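Local coordinates for protein dTDP Sugar Isomerase (Desulfovibrio desulfuricans subsp. desulfuricans str. G20, PDB 3EJK) that probably catalyses the 3,5-epimerisation of dTDP-4-dehydro-6-deoxy-alpha-D-glucose to dTDP-4-dehydro-beta-L-rhamnose, a step in making activated deoxy sugars, at residues Phe78-Val82 / Gly83-Val87; Glu150-Pro153 / Gln154-Phe158; Arg117-Pro120 / Gln121-Tyr124. All blocks are in the same frame, centred on the assembly; numbering follows the deposited sequence. Where two conformers were deposited one is given.

Along the chain, interaction 1 comes first, then interaction 3, then interaction 2. Interactions 1 and 3 are both connections between the two antiparallel sheets of the cupin fold: residues 78-87 pass from strand 76-82 to strand 84-90, and residues 117-124 from strand 114-118 to strand 123-128. Their centres lie about 16 Å apart, and they meet in the core, where Phe78 packs against Ile118 and Tyr124. Interaction 2 follows strand 149-151, outermost in its sheet within this chain, and touches interaction 3 through Trp123, with centres about 14 Å apart. Interactions 1 and 2 stay about 11 Å apart at their nearest atoms. Trp123 and Tyr124, neighbours on one strand, thus serve an outer packing cluster and the inner one respectively.

Interaction 1 of 3, residues Phe78-Val82 / Gly83-Val87; sequences FAVPV and GCIHV
Val80 and Ile85 make the tight part of this contact, in a connection where the chain leaves one sheet of the cupin fold and enters the other. The CG2 methyl of Val80 sits 3.6 Å from Ile85 CD1, and the two side chains run obliquely past each other. Ile85 gets there because its CG1 lies between the backbone N and the carbonyl carbon (chi1 72°), with the chain then extended so that CD1 reaches back to the valine. The other branch of Val80, CG1, leans over the bend itself and lies 3.7 Å from Gly83 O. One valine thus packs on the incoming strand with one methyl and on the turn with the other.

Further from the bend the fit slackens: Phe78 offers only the edge of its ring, CD2 lying 4.5 Å from Val87 CG2. The strand axes are 7.9 Å apart at closest approach and run at 155°, and no direct hydrogen bond joins the two segments. At the bend the polar side is watery instead. A single water donates to Val80 O and to Gly83 O, 2.7 Å from each oxygen, bridging the two carbonyls. Gly83 turns the chain here with a positive phi of 75°, while Val82 and Cys84 both set off from the backbone away from the other segment. Cys84 SG is covalently linked to an unidentified ligand.

In the wider fold, Val82 and Pro81 pack on Leu135 of the second subunit, placing the bend beside the dimer interface. Strand 76-82 lies between strands 114-118 and 134-140 in its sheet, while strand 84-90 runs between 102-108 and 123-128 in the other, with Leu107 touching both Phe78 and Val80.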
# COMPACT_ATOMS: atom_id res chain seq x y z
N PHE A 78 0.90 8.59 -5.77
CA PHE A 78 0.33 8.57 -4.42
C PHE A 78 -1.09 8.07 -4.37
O PHE A 78 -1.95 8.48 -5.16
CB PHE A 78 0.25 9.99 -3.82
CG PHE A 78 1.52 10.51 -3.21
CD1 PHE A 78 2.75 9.95 -3.46
CD2 PHE A 78 1.47 11.66 -2.41
CE1 PHE A 78 3.91 10.48 -2.89
CE2 PHE A 78 2.63 12.21 -1.86
CZ PHE A 78 3.86 11.60 -2.11
N ALA A 79 -1.33 7.21 -3.39
CA ALA A 79 -2.70 6.81 -3.01
C ALA A 79 -2.74 6.83 -1.49
O ALA A 79 -1.73 6.62 -0.85
CB ALA A 79 -3.12 5.45 -3.58
N VAL A 80 -3.91 7.16 -0.95
CA VAL A 80 -4.08 7.28 0.51
C VAL A 80 -5.23 6.36 0.98
O VAL A 80 -6.38 6.80 1.11
CB VAL A 80 -4.34 8.74 0.92
CG1 VAL A 80 -4.57 8.85 2.41
CG2 VAL A 80 -3.12 9.65 0.49
N PRO A 81 -4.92 5.10 1.24
CA PRO A 81 -5.97 4.13 1.59
C PRO A 81 -6.45 4.20 3.02
O PRO A 81 -7.49 3.64 3.36
CB PRO A 81 -5.32 2.78 1.34
CG PRO A 81 -3.85 3.04 1.40
CD PRO A 81 -3.60 4.49 1.16
N VAL A 82 -5.67 4.87 3.85
CA VAL A 82 -6.04 5.07 5.26
C VAL A 82 -5.90 6.55 5.62
O VAL A 82 -4.90 7.19 5.30
CB VAL A 82 -5.18 4.18 6.21
CG1 VAL A 82 -5.48 4.50 7.69
CG2 VAL A 82 -5.43 2.70 5.91
N GLY A 83 -6.96 7.09 6.20
CA GLY A 83 -6.96 8.49 6.64
C GLY A 83 -7.10 9.50 5.52
O GLY A 83 -7.67 9.24 4.46
N CYS A 84 -6.54 10.68 5.77
CA CYS A 84 -6.66 11.77 4.82
C CYS A 84 -5.52 12.71 4.84
O CYS A 84 -5.02 13.05 5.91
CB CYS A 84 -8.01 12.45 5.05
SG CYS A 84 -8.46 13.76 3.92
N ILE A 85 -5.06 13.12 3.67
CA ILE A 85 -3.99 14.11 3.60
C ILE A 85 -4.30 15.23 2.65
O ILE A 85 -5.15 15.13 1.76
CB ILE A 85 -2.59 13.54 3.17
CG1 ILE A 85 -2.60 13.19 1.68
CG2 ILE A 85 -2.11 12.39 4.11
CD1 ILE A 85 -1.29 12.67 1.13
N HIS A 86 -3.59 16.31 2.92
CA HIS A 86 -3.57 17.49 2.08
C HIS A 86 -2.20 17.53 1.45
O HIS A 86 -1.18 17.54 2.15
CB HIS A 86 -3.86 18.77 2.87
CG HIS A 86 -5.32 19.00 3.11
ND1 HIS A 86 -5.85 20.24 3.38
CD2 HIS A 86 -6.37 18.14 3.04
CE1 HIS A 86 -7.16 20.13 3.52
NE2 HIS A 86 -7.50 18.87 3.31
N VAL A 87 -2.18 17.49 0.13
CA VAL A 87 -0.94 17.58 -0.63
C VAL A 87 -0.84 18.94 -1.30
O VAL A 87 -1.83 19.48 -1.78
CB VAL A 87 -0.85 16.51 -1.76
CG1 VAL A 87 0.54 16.59 -2.44
CG2 VAL A 87 -1.12 15.11 -1.23
O HOH W 1 -8.20 6.96 3.15

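Interaction 2 of 3, residues Glu150-Pro153 / Gln154-Phe158; sequences ERAP and QDAPF
Ala152 puts its CB against the far end of the Phe158 ring, 3.9 Å from CZ, with the methyl approaching the ring obliquely. Between them in sequence the chain folds through a type I beta turn, Pro153 to Ala156, that follows strand 149-151, the last strand of its sheet within this chain of cupin fold. The turn is closed by one hydrogen bond, from Ala156 N to Pro153 O at 2.9 Å. Its N-H...O angle is 155°, but the donor stands well above the carbonyl plane, 59° out of it, rather than on a lone pair.

Closing the turn also brings the two alanine methyls together, Ala152 CB to Ala156 CB at 4.0 Å. Ala152 therefore touches a methyl and an aromatic ring at once. Phe158 reaches back because a chi1 of 70° folds the ring over its own backbone toward Ala152.

The Ala152 methyl lies beside Trp123, whose indole also packs on Phe158. Backbone hydrogen bonds pair Glu150 with Arg70 and Ala152 with Trp68, joining strand 149-151 to strand 65-71, and a salt bridge from Glu150 OE1 to Arg70 adds to that pairing.

The exposed face of the turn is carried by Pro153 and Asp155. The carboxylate of Asp155 turns back beside the proline, bringing OD1 to 3.5 Å from Pro153 CB.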
# COMPACT_ATOMS: atom_id res chain seq x y z
N GLU A 150 15.99 15.72 -3.41
CA GLU A 150 16.35 16.93 -2.70
C GLU A 150 15.27 17.28 -1.68
O GLU A 150 14.10 17.02 -1.90
CB GLU A 150 16.49 18.07 -3.73
CG GLU A 150 16.78 19.41 -3.17
CD GLU A 150 16.88 20.49 -4.25
OE1 GLU A 150 16.55 20.19 -5.42
OE2 GLU A 150 17.28 21.63 -3.94
N ARG A 151 15.69 17.88 -0.59
CA ARG A 151 14.75 18.35 0.43
C ARG A 151 14.99 19.80 0.77
O ARG A 151 16.05 20.38 0.51
CB ARG A 151 14.84 17.52 1.72
CG ARG A 151 16.21 17.54 2.40
CD ARG A 151 16.22 16.83 3.75
N ALA A 152 13.95 20.33 1.39
CA ALA A 152 13.90 21.70 1.92
C ALA A 152 13.10 21.72 3.22
O ALA A 152 12.16 20.95 3.38
CB ALA A 152 13.28 22.66 0.90
N PRO A 153 13.48 22.59 4.16
CA PRO A 153 12.68 22.71 5.40
C PRO A 153 11.22 22.99 5.06
O PRO A 153 10.93 23.61 4.04
CB PRO A 153 13.30 23.90 6.12
CG PRO A 153 14.71 24.02 5.56
CD PRO A 153 14.63 23.51 4.13
N GLN A 154 10.32 22.54 5.91
CA GLN A 154 8.89 22.66 5.63
C GLN A 154 8.42 24.10 5.57
O GLN A 154 7.32 24.35 5.10
CB GLN A 154 8.03 21.89 6.63
CG GLN A 154 7.95 22.49 7.99
CD GLN A 154 6.93 21.73 8.84
OE1 GLN A 154 7.10 20.55 9.09
NE2 GLN A 154 5.88 22.42 9.29
N ASP A 155 9.26 25.01 6.04
CA ASP A 155 8.95 26.47 6.02
C ASP A 155 9.84 27.24 5.06
O ASP A 155 9.93 28.48 5.12
CB ASP A 155 8.96 27.10 7.42
CG ASP A 155 10.29 26.96 8.13
OD1 ASP A 155 11.26 26.41 7.55
OD2 ASP A 155 10.35 27.38 9.28
N ALA A 156 10.47 26.51 4.16
CA ALA A 156 11.36 27.14 3.16
C ALA A 156 10.68 28.35 2.53
O ALA A 156 9.63 28.25 1.91
CB ALA A 156 11.79 26.13 2.10
N PRO A 157 11.29 29.54 2.68
CA PRO A 157 10.57 30.69 2.18
C PRO A 157 10.47 30.82 0.67
O PRO A 157 9.72 31.64 0.18
CB PRO A 157 11.33 31.89 2.77
CG PRO A 157 12.63 31.36 3.17
CD PRO A 157 12.45 29.91 3.50
N PHE A 158 11.19 29.97 -0.05
CA PHE A 158 11.20 30.02 -1.53
C PHE A 158 10.08 29.15 -2.12
O PHE A 158 9.80 29.20 -3.31
CB PHE A 158 12.58 29.68 -2.14
CG PHE A 158 12.98 28.25 -1.98
CD1 PHE A 158 13.62 27.82 -0.84
CD2 PHE A 158 12.70 27.34 -2.97
CE1 PHE A 158 13.98 26.51 -0.70
CE2 PHE A 158 13.05 26.03 -2.83
CZ PHE A 158 13.69 25.61 -1.69

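Interaction 3 of 3, residues Arg117-Pro120 / Gln121-Tyr124; sequences RIPP and QVWY
The backbone makes a type II beta turn from Pro119 to Val122, with Gln121 at its third position in a positive-phi conformation (68°, psi 19°), and no direct hydrogen bond spans the two segments. This turn carries the chain from strand 114-118 of one sheet to strand 123-128 of the other in the cupin fold.

Ile118 and Tyr124 carry the buried side. Their side chains cross at about a right angle, and Ile118 CD1 lies over one face of the phenol ring in a CH-pi contact, 4.2 Å from its centroid. The second branch, CG2, touches Tyr124 CD1 at 3.7 Å, so both branches of the isoleucine press on the same side of the ring. With chi1 at 59°, Tyr124 has its ring turned inward across Ile118. Beyond this pair, the hydroxyl of Tyr124 is hydrogen-bonded to a bound citrate, which probably came from the crystallisation liquor but may mark a pocket.

Closer to the turn, Val122 faces back onto the first segment. Its CG2 reaches the ring of Pro119, 4.1 Å from CG, and Ile118 CG2 lies 4.3 Å from Val122 CB; Leu89 of strand 84-90 packs on Ile118, Val122 and Tyr124. Gln121 extends in the other direction, and in the conformer modelled here its NE2 is hydrogen-bonded to Ser72 O, just past strand 65-71.

A water sits between the carbonyls of Pro119 and Val122, at the edge of the Tyr124 ring and in its plane. This water lies 2.7 Å from Val122 O, while its contact with Pro119 O, 3.5 Å, is weak at best.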
# COMPACT_ATOMS: atom_id res chain seq x y z
N ARG A 117 -0.44 11.85 -9.55
CA ARG A 117 0.82 11.75 -10.26
C ARG A 117 1.61 13.03 -10.02
O ARG A 117 1.10 14.13 -10.27
CB ARG A 117 0.57 11.56 -11.77
CG ARG A 117 1.84 11.52 -12.58
CD ARG A 117 1.54 11.55 -14.08
NE ARG A 117 2.77 11.31 -14.82
CZ ARG A 117 3.50 12.24 -15.41
NH1 ARG A 117 3.11 13.51 -15.41
NH2 ARG A 117 4.61 11.90 -16.04
N ILE A 118 2.83 12.89 -9.51
CA ILE A 118 3.69 14.06 -9.26
C ILE A 118 4.89 13.94 -10.19
O ILE A 118 5.71 13.03 -10.03
CB ILE A 118 4.17 14.15 -7.80
CG1 ILE A 118 2.98 14.20 -6.85
CG2 ILE A 118 5.08 15.43 -7.59
CD1 ILE A 118 3.38 14.13 -5.37
N PRO A 119 5.02 14.85 -11.17
CA PRO A 119 6.14 14.61 -12.07
C PRO A 119 7.49 15.03 -11.50
O PRO A 119 7.55 15.67 -10.45
CB PRO A 119 5.78 15.43 -13.32
CG PRO A 119 4.73 16.38 -12.91
CD PRO A 119 4.18 15.99 -11.58
N PRO A 120 8.59 14.62 -12.14
CA PRO A 120 9.85 15.09 -11.58
C PRO A 120 10.04 16.59 -11.59
O PRO A 120 9.43 17.34 -12.36
CB PRO A 120 10.92 14.42 -12.46
CG PRO A 120 10.25 13.90 -13.63
CD PRO A 120 8.77 13.84 -13.37
N GLN A 121 10.87 16.97 -10.63
CA GLN A 121 11.33 18.33 -10.43
C GLN A 121 10.24 19.28 -9.96
O GLN A 121 10.35 20.50 -10.05
CB GLN A 121 12.10 18.81 -11.66
CG GLN A 121 13.40 18.00 -11.85
CD GLN A 121 14.21 18.39 -13.08
OE1 GLN A 121 14.01 19.44 -13.66
NE2 GLN A 121 15.15 17.52 -13.45
N VAL A 122 9.19 18.67 -9.44
CA VAL A 122 8.10 19.41 -8.82
C VAL A 122 8.20 19.15 -7.33
O VAL A 122 8.26 17.99 -6.89
CB VAL A 122 6.71 18.97 -9.32
CG1 VAL A 122 5.59 19.59 -8.44
CG2 VAL A 122 6.50 19.36 -10.77
N TRP A 123 8.25 20.22 -6.55
CA TRP A 123 8.28 20.12 -5.09
C TRP A 123 6.95 19.65 -4.55
O TRP A 123 5.88 20.05 -5.03
CB TRP A 123 8.59 21.45 -4.42
CG TRP A 123 9.99 21.98 -4.61
CD1 TRP A 123 10.39 22.95 -5.49
CD2 TRP A 123 11.15 21.61 -3.87
NE1 TRP A 123 11.74 23.19 -5.35
CE2 TRP A 123 12.23 22.38 -4.37
CE3 TRP A 123 11.39 20.70 -2.84
CZ2 TRP A 123 13.51 22.25 -3.87
CZ3 TRP A 123 12.68 20.58 -2.35
CH2 TRP A 123 13.72 21.34 -2.87
N TYR A 124 7.03 18.79 -3.55
CA TYR A 124 5.83 18.30 -2.88
C TYR A 124 5.96 18.20 -1.36
O TYR A 124 7.02 18.04 -0.79
CB TYR A 124 5.31 16.99 -3.48
CG TYR A 124 6.27 15.82 -3.47
CD1 TYR A 124 7.13 15.60 -4.52
CD2 TYR A 124 6.27 14.92 -2.42
CE1 TYR A 124 8.01 14.51 -4.52
CE2 TYR A 124 7.13 13.84 -2.39
CZ TYR A 124 8.00 13.64 -3.44
OH TYR A 124 8.86 12.55 -3.42
O HOH W 2 9.68 15.80 -7.68